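Local coordinates for putative platelet activating factor (Streptococcus pneumoniae, PDB 2HSJ), which is of unknown function but belongs to the GDSL-like lipase/acylhydrolase (SGNH hydrolase) family, so it probably hydrolyses an ester of unidentified nature, at residues G71-N76 with E112-S117; D177-Q182 with Y202-K207. All blocks are in the same frame, centred on the assembly; numbering follows the deposited sequence.

Contact 1 of 2, residues G71-N76 with E112-S117; sequences GLLLEN and EAIIQS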
ATOM      1  N   GLY D  71      -2.429 -24.757  21.274  1.00 12.08           N
ATOM      2  CA  GLY D  71      -3.437 -25.666  20.718  1.00 12.52           C
ATOM      3  C   GLY D  71      -4.586 -24.966  20.005  1.00 12.91           C
ATOM      4  O   GLY D  71      -5.065 -25.446  18.969  1.00 13.57           O
ATOM      5  N   LEU D  72      -5.021 -23.825  20.556  1.00 13.06           N
ATOM      6  CA  LEU D  72      -6.125 -23.076  19.963  1.00 13.76           C
ATOM      7  C   LEU D  72      -5.679 -22.476  18.633  1.00 13.49           C
ATOM      8  O   LEU D  72      -6.435 -22.460  17.644  1.00 13.89           O
ATOM      9  CB  LEU D  72      -6.571 -21.946  20.901  1.00 15.08           C
ATOM     10  CG  LEU D  72      -7.057 -22.343  22.293  1.00 17.48           C
ATOM     11  CD1 LEU D  72      -7.256 -21.075  23.157  1.00 20.94           C
ATOM     12  CD2 LEU D  72      -8.348 -23.150  22.205  1.00 19.97           C
ATOM     13  N   LEU D  73      -4.434 -22.013  18.607  1.00 13.32           N
ATOM     14  CA  LEU D  73      -3.886 -21.423  17.384  1.00 12.39           C
ATOM     15  C   LEU D  73      -3.769 -22.461  16.285  1.00 12.58           C
ATOM     16  O   LEU D  73      -4.154 -22.213  15.143  1.00 12.85           O
ATOM     17  CB  LEU D  73      -2.527 -20.747  17.641  1.00 12.19           C
ATOM     18  CG  LEU D  73      -1.714 -20.290  16.432  1.00 13.86           C
ATOM     19  CD1 LEU D  73      -2.553 -19.266  15.667  1.00 13.15           C
ATOM     20  CD2 LEU D  73      -0.385 -19.683  16.885  1.00 13.63           C
ATOM     21  N   LEU D  74      -3.251 -23.630  16.633  1.00 11.67           N
ATOM     22  CA  LEU D  74      -3.149 -24.690  15.644  1.00 13.14           C
ATOM     23  C   LEU D  74      -4.513 -25.069  15.051  1.00 13.41           C
ATOM     24  O   LEU D  74      -4.667 -25.175  13.834  1.00 14.23           O
ATOM     25  CB  LEU D  74      -2.470 -25.925  16.258  1.00 13.24           C
ATOM     26  CG  LEU D  74      -2.422 -27.142  15.324  1.00 14.75           C
ATOM     27  CD1 LEU D  74      -1.617 -26.856  14.037  1.00 16.08           C
ATOM     28  CD2 LEU D  74      -1.874 -28.351  16.076  1.00 14.72           C
ATOM     29  N   GLU D  75      -5.504 -25.244  15.921  1.00 13.47           N
ATOM     30  CA  GLU D  75      -6.841 -25.633  15.489  1.00 14.48           C
ATOM     31  C   GLU D  75      -7.470 -24.600  14.544  1.00 14.01           C
ATOM     32  O   GLU D  75      -8.170 -24.960  13.589  1.00 14.80           O
ATOM     33  CB  GLU D  75      -7.717 -25.811  16.730  1.00 15.43           C
ATOM     34  CG  GLU D  75      -9.056 -26.435  16.472  1.00 21.22           C
ATOM     35  CD  GLU D  75     -10.000 -26.289  17.658  1.00 27.98           C
ATOM     36  OE1 GLU D  75      -9.514 -26.249  18.819  1.00 31.15           O
ATOM     37  OE2 GLU D  75     -11.227 -26.206  17.421  1.00 31.74           O
ATOM     38  N   ASN D  76      -7.180 -23.316  14.803  1.00 12.84           N
ATOM     39  CA  ASN D  76      -7.795 -22.213  14.071  1.00 12.20           C
ATOM     40  C   ASN D  76      -6.808 -21.441  13.224  1.00 11.86           C
ATOM     41  O   ASN D  76      -7.024 -20.265  12.953  1.00 11.57           O
ATOM     42  CB  ASN D  76      -8.463 -21.268  15.052  1.00 12.77           C
ATOM     43  CG  ASN D  76      -9.649 -21.917  15.711  1.00 12.91           C
ATOM     44  OD1 ASN D  76     -10.730 -21.998  15.120  1.00 15.91           O
ATOM     45  ND2 ASN D  76      -9.438 -22.458  16.907  1.00 15.14           N
ATOM     46  N   GLU D 112       5.422 -27.073  16.400  1.00 13.54           N
ATOM     47  CA  GLU D 112       6.033 -27.735  15.259  1.00 13.85           C
ATOM     48  C   GLU D 112       5.017 -27.948  14.146  1.00 13.86           C
ATOM     49  O   GLU D 112       5.298 -27.687  12.970  1.00 14.04           O
ATOM     50  CB  GLU D 112       6.735 -29.022  15.670  1.00 14.15           C
ATOM     51  CG  GLU D 112       7.535 -29.571  14.513  1.00 13.81           C
ATOM     52  CD  GLU D 112       8.593 -30.570  14.921  1.00 18.26           C
ATOM     53  OE1 GLU D 112       8.508 -31.111  16.048  1.00 17.57           O
ATOM     54  OE2 GLU D 112       9.509 -30.803  14.086  1.00 18.18           O
ATOM     55  N   ALA D 113       3.797 -28.344  14.511  1.00 12.84           N
ATOM     56  CA  ALA D 113       2.749 -28.495  13.499  1.00 12.51           C
ATOM     57  C   ALA D 113       2.370 -27.165  12.800  1.00 12.43           C
ATOM     58  O   ALA D 113       2.074 -27.139  11.602  1.00 13.08           O
ATOM     59  CB  ALA D 113       1.513 -29.100  14.138  1.00 12.77           C
ATOM     60  N   ILE D 114       2.347 -26.083  13.565  1.00 12.35           N
ATOM     61  CA  ILE D 114       2.087 -24.741  12.983  1.00 12.50           C
ATOM     62  C   ILE D 114       3.173 -24.412  11.926  1.00 13.00           C
ATOM     63  O   ILE D 114       2.879 -24.038  10.792  1.00 13.59           O
ATOM     64  CB  ILE D 114       2.020 -23.663  14.073  1.00 12.95           C
ATOM     65  CG1 ILE D 114       0.774 -23.853  14.944  1.00 12.34           C
ATOM     66  CG2 ILE D 114       2.036 -22.265  13.435  1.00 13.09           C
ATOM     67  CD1 ILE D 114       0.846 -23.247  16.329  1.00 15.64           C
ATOM     68  N   ILE D 115       4.436 -24.583  12.313  1.00 13.24           N
ATOM     69  CA  ILE D 115       5.548 -24.319  11.407  1.00 12.46           C
ATOM     70  C   ILE D 115       5.394 -25.131  10.130  1.00 12.33           C
ATOM     71  O   ILE D 115       5.522 -24.615   9.008  1.00 13.08           O
ATOM     72  CB  ILE D 115       6.906 -24.643  12.090  1.00 12.75           C
ATOM     73  CG1 ILE D 115       7.188 -23.621  13.182  1.00 13.86           C
ATOM     74  CG2 ILE D 115       8.032 -24.644  11.069  1.00 14.18           C
ATOM     75  CD1 ILE D 115       8.255 -24.082  14.163  1.00 14.23           C
ATOM     76  N   GLN D 116       5.116 -26.426  10.289  1.00 12.72           N
ATOM     77  CA  GLN D 116       4.955 -27.275   9.116  1.00 12.54           C
ATOM     78  C   GLN D 116       3.741 -26.894   8.248  1.00 13.46           C
ATOM     79  O   GLN D 116       3.795 -26.980   7.024  1.00 14.11           O
ATOM     80  CB  GLN D 116       4.856 -28.729   9.532  1.00 13.65           C
ATOM     81  CG  GLN D 116       6.113 -29.225  10.188  1.00 14.57           C
ATOM     82  CD  GLN D 116       5.935 -30.610  10.778  1.00 19.50           C
ATOM     83  OE1 GLN D 116       4.815 -31.097  10.937  1.00 24.00           O
ATOM     84  NE2 GLN D 116       7.032 -31.242  11.114  1.00 19.46           N
ATOM     85  N   SER D 117       2.649 -26.461   8.878  1.00 13.69           N
ATOM     86  CA  SER D 117       1.483 -26.074   8.104  1.00 15.16           C
ATOM     87  C   SER D 117       1.759 -24.785   7.301  1.00 15.21           C
ATOM     88  O   SER D 117       1.410 -24.675   6.117  1.00 15.92           O
ATOM     89  CB  SER D 117       0.306 -25.916   9.046  1.00 15.57           C
ATOM     90  OG  SER D 117      -0.890 -25.681   8.322  1.00 18.68           O
TER
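Leu73 and Leu74 meet Ala113 and Ile114 in an apolar helix-to-helix contact of the α/β/α SGNH-hydrolase fold. It joins the short helix 70-75, which follows strand 60-64 of the parallel sheet, to the long helix 104-121, which leads into strand 126-130. The two segments run in nearly the same direction, with an angle of 26° between their axes. The axes approach to 9.8 Å.

Leu74 does most of the touching from its helix. Its CG lies anti to the backbone N (chi1 175°), and this carries both methyls across to the partner. Leu74 CD1 touches two neighbours on the long helix, and is 3.9 Å from both Ala113 CB and Ile114 CG1. Leu74 CD2 also rests on the alanine methyl, with 4.0 Å between Leu74 CD2 and Ala113 CB. Deeper in, the side chains of Leu73 and Ile114 cross at about a right angle. Here Leu73 CD2 is 3.8 Å from Ile114 CD1. Leu73 also packs on Tyr68 and His80.

Asn76, just past the end of helix 70-75, leaves helical geometry. Asn76 ND2 donates to Leu72 O at 3.1 Å, and the Asn76 backbone N bonds the same oxygen. Arg25 bonds Asn76 OD1.

No hydrogen bond crosses between the segments. The two helices are held here by van der Waals contact of methyl and methylene groups.

Contact 2 of 2, residues D177-Q182 with Y202-K207; sequences DCLTDQ and YQALSK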
ATOM      1  N   ASP D 177      15.431 -11.236  27.416  1.00 15.25           N
ATOM      2  CA  ASP D 177      16.421 -10.505  28.206  1.00 16.89           C
ATOM      3  C   ASP D 177      16.270  -8.985  28.064  1.00 17.17           C
ATOM      4  O   ASP D 177      16.588  -8.231  29.004  1.00 18.41           O
ATOM      5  CB  ASP D 177      17.837 -10.956  27.848  1.00 17.52           C
ATOM      6  CG  ASP D 177      18.140 -12.400  28.291  1.00 20.84           C
ATOM      7  OD1 ASP D 177      17.529 -12.895  29.265  1.00 21.01           O
ATOM      8  OD2 ASP D 177      19.037 -13.033  27.685  1.00 25.45           O
ATOM      9  N   CYS D 178      15.757  -8.535  26.918  1.00 16.47           N
ATOM     10  CA  CYS D 178      15.521  -7.099  26.684  1.00 17.18           C
ATOM     11  C   CYS D 178      14.476  -6.485  27.599  1.00 16.03           C
ATOM     12  O   CYS D 178      14.460  -5.269  27.795  1.00 16.18           O
ATOM     13  CB  CYS D 178      15.120  -6.821  25.238  1.00 17.03           C
ATOM     14  SG  CYS D 178      16.488  -7.135  24.074  1.00 23.21           S
ATOM     15  N   LEU D 179      13.596  -7.322  28.139  1.00 14.39           N
ATOM     16  CA  LEU D 179      12.472  -6.839  28.937  1.00 14.81           C
ATOM     17  C   LEU D 179      12.693  -7.050  30.429  1.00 14.85           C
ATOM     18  O   LEU D 179      11.884  -6.608  31.237  1.00 13.22           O
ATOM     19  CB  LEU D 179      11.143  -7.482  28.495  1.00 15.27           C
ATOM     20  CG  LEU D 179      10.748  -7.210  27.046  1.00 16.42           C
ATOM     21  CD1 LEU D 179       9.394  -7.853  26.792  1.00 18.29           C
ATOM     22  CD2 LEU D 179      10.749  -5.722  26.748  1.00 19.26           C
ATOM     23  N   THR D 180      13.793  -7.710  30.787  1.00 15.61           N
ATOM     24  CA  THR D 180      14.057  -7.987  32.211  1.00 16.66           C
ATOM     25  C   THR D 180      14.792  -6.856  32.906  1.00 16.27           C
ATOM     26  O   THR D 180      15.545  -6.101  32.277  1.00 17.05           O
ATOM     27  CB  THR D 180      14.867  -9.287  32.421  1.00 16.61           C
ATOM     28  OG1 THR D 180      16.094  -9.208  31.684  1.00 19.87           O
ATOM     29  CG2 THR D 180      14.069 -10.494  31.952  1.00 18.00           C
ATOM     30  N   ASP D 181      14.584  -6.744  34.209  1.00 15.97           N
ATOM     31  CA  ASP D 181      15.423  -5.871  35.026  1.00 15.90           C
ATOM     32  C   ASP D 181      16.643  -6.693  35.469  1.00 16.63           C
ATOM     33  O   ASP D 181      16.846  -7.822  35.009  1.00 16.84           O
ATOM     34  CB  ASP D 181      14.622  -5.282  36.205  1.00 15.90           C
ATOM     35  CG  ASP D 181      14.121  -6.339  37.170  1.00 14.88           C
ATOM     36  OD1 ASP D 181      14.602  -7.481  37.107  1.00 13.97           O
ATOM     37  OD2 ASP D 181      13.250  -6.008  38.005  1.00 17.76           O
ATOM     38  N   GLN D 182      17.463  -6.145  36.352  1.00 17.58           N
ATOM     39  CA  GLN D 182      18.677  -6.847  36.748  1.00 17.76           C
ATOM     40  C   GLN D 182      18.427  -8.057  37.658  1.00 18.04           C
ATOM     41  O   GLN D 182      19.342  -8.845  37.892  1.00 18.44           O
ATOM     42  CB  GLN D 182      19.670  -5.870  37.391  1.00 18.36           C
ATOM     43  CG  GLN D 182      19.907  -4.611  36.539  1.00 18.85           C
ATOM     44  CD  GLN D 182      20.299  -4.929  35.111  1.00 21.51           C
ATOM     45  OE1 GLN D 182      19.663  -4.452  34.158  1.00 21.21           O
ATOM     46  NE2 GLN D 182      21.344  -5.748  34.948  1.00 20.62           N
ATOM     47  N   TYR D 202       5.947  -2.151  25.529  1.00 10.46           N
ATOM     48  CA  TYR D 202       5.824  -2.331  24.075  1.00  9.17           C
ATOM     49  C   TYR D 202       6.871  -1.535  23.294  1.00  9.59           C
ATOM     50  O   TYR D 202       7.361  -1.970  22.240  1.00  9.90           O
ATOM     51  CB  TYR D 202       4.414  -1.953  23.608  1.00 10.21           C
ATOM     52  CG  TYR D 202       3.374  -3.032  23.810  1.00  8.65           C
ATOM     53  CD1 TYR D 202       3.437  -4.219  23.061  1.00 10.62           C
ATOM     54  CD2 TYR D 202       2.278  -2.831  24.651  1.00  9.07           C
ATOM     55  CE1 TYR D 202       2.485  -5.215  23.200  1.00  9.83           C
ATOM     56  CE2 TYR D 202       1.297  -3.827  24.799  1.00  9.23           C
ATOM     57  CZ  TYR D 202       1.407  -5.005  24.048  1.00 10.47           C
ATOM     58  OH  TYR D 202       0.462  -5.985  24.180  1.00 11.68           O
ATOM     59  N   GLN D 203       7.230  -0.364  23.791  1.00  9.03           N
ATOM     60  CA  GLN D 203       8.242   0.423  23.082  1.00  9.96           C
ATOM     61  C   GLN D 203       9.569  -0.340  23.115  1.00 10.09           C
ATOM     62  O   GLN D 203      10.308  -0.395  22.123  1.00 10.91           O
ATOM     63  CB  GLN D 203       8.389   1.805  23.741  1.00 10.32           C
ATOM     64  CG  GLN D 203       9.444   2.648  23.055  1.00 12.23           C
ATOM     65  CD  GLN D 203       9.596   3.987  23.710  1.00 12.88           C
ATOM     66  OE1 GLN D 203       9.733   4.071  24.937  1.00 13.86           O
ATOM     67  NE2 GLN D 203       9.614   5.052  22.892  1.00 14.52           N
ATOM     68  N   ALA D 204       9.869  -0.898  24.289  1.00 10.48           N
ATOM     69  CA  ALA D 204      11.142  -1.633  24.462  1.00 10.46           C
ATOM     70  C   ALA D 204      11.145  -2.899  23.608  1.00 11.67           C
ATOM     71  O   ALA D 204      12.160  -3.228  22.977  1.00 12.37           O
ATOM     72  CB  ALA D 204      11.335  -1.993  25.925  1.00 10.71           C
ATOM     73  N   LEU D 205      10.015  -3.608  23.588  1.00 11.30           N
ATOM     74  CA  LEU D 205       9.870  -4.800  22.746  1.00 11.78           C
ATOM     75  C   LEU D 205      10.062  -4.446  21.277  1.00 12.23           C
ATOM     76  O   LEU D 205      10.759  -5.144  20.543  1.00 13.35           O
ATOM     77  CB  LEU D 205       8.492  -5.458  22.971  1.00 10.58           C
ATOM     78  CG  LEU D 205       8.184  -6.721  22.136  1.00 12.09           C
ATOM     79  CD1 LEU D 205       9.274  -7.814  22.295  1.00 12.66           C
ATOM     80  CD2 LEU D 205       6.800  -7.250  22.476  1.00 13.99           C
ATOM     81  N   SER D 206       9.474  -3.327  20.853  1.00 11.10           N
ATOM     82  CA  SER D 206       9.579  -2.903  19.470  1.00 12.10           C
ATOM     83  C   SER D 206      11.021  -2.579  19.065  1.00 12.33           C
ATOM     84  O   SER D 206      11.473  -2.919  17.956  1.00 12.61           O
ATOM     85  CB  SER D 206       8.677  -1.688  19.252  1.00 11.44           C
ATOM     86  OG  SER D 206       7.334  -2.030  19.506  1.00 12.24           O
ATOM     87  N   LYS D 207      11.750  -1.932  19.967  1.00 12.63           N
ATOM     88  CA  LYS D 207      13.148  -1.615  19.693  1.00 13.66           C
ATOM     89  C   LYS D 207      13.954  -2.919  19.525  1.00 13.20           C
ATOM     90  O   LYS D 207      14.792  -3.018  18.621  1.00 14.40           O
ATOM     91  CB  LYS D 207      13.711  -0.784  20.840  1.00 14.43           C
ATOM     92  CG  LYS D 207      15.164  -0.370  20.686  1.00 17.45           C
ATOM     93  CD  LYS D 207      15.527   0.565  21.844  1.00 19.38           C
ATOM     94  CE  LYS D 207      16.978   0.423  22.263  1.00 24.17           C
ATOM     95  NZ  LYS D 207      17.885   1.382  21.579  1.00 29.74           N
TER
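Leu179 sets its CG anti to its own carbonyl carbon (chi1 -60°), and chi2 of -177° extends the chain through CD1. The other methyl, CD2, is thereby presented to helix 202-207. This one methyl makes the close contacts. Leu179 CD2 lies 3.9 Å from Ala204 CB, and the alanine CB points toward the leucine's segment. It also packs against the start of the next residue, with 3.9 Å between Leu179 CD2 and Leu205 N. Leu205 CB is a little farther, 4.4 Å from Leu179 CD2. The leucine methyl thus rests on one short patch of the helix surface. The contact is apolar, and no hydrogen bond joins the two segments.

Each segment is braced by its own side-chain bonds. Thr180 OG1 donates to Asp177 O at 2.9 Å, back across the turn. In the other segment, Ser206 OG donates to Tyr202 O at 2.7 Å. Ser206 N bonds the same oxygen from the opposite face of its carbonyl plane, so Tyr202 O is gripped twice within the helix.

The contact is buried. It joins the turn after the last strand to the C-terminal helix of the SGNH-hydrolase fold. Helix 176-179 follows strand 170-173, an edge strand of the parallel sheet within this chain, and Leu179 is backbone-bonded to Lys187 in the connection that follows. Loop residues Tyr190 and Tyr48 touch Ala204 and Leu205 of helix 199-209. Leu53 of helix 50-54 packs on Tyr202 and Ser206.

Overall arrangement
Contact 1 closes before contact 2 opens along the chain. They lie on opposite sides of the chain's centre, with their own centres 27 Å apart. Their nearest atoms are about 15 Å apart, so they do not touch. Contact 1 pairs two helices that lie between strands of the parallel sheet. Contact 2 involves elements that follow the last strand. Glu112 and Gln116, on the 112-117 segment, hydrogen-bond the hydroxyl of Tyr167, a residue of a magnesium site. As in relatives, the Asp-Gly-Leu-His sequence shortly before helix 199-209 probably supplies catalytic residues.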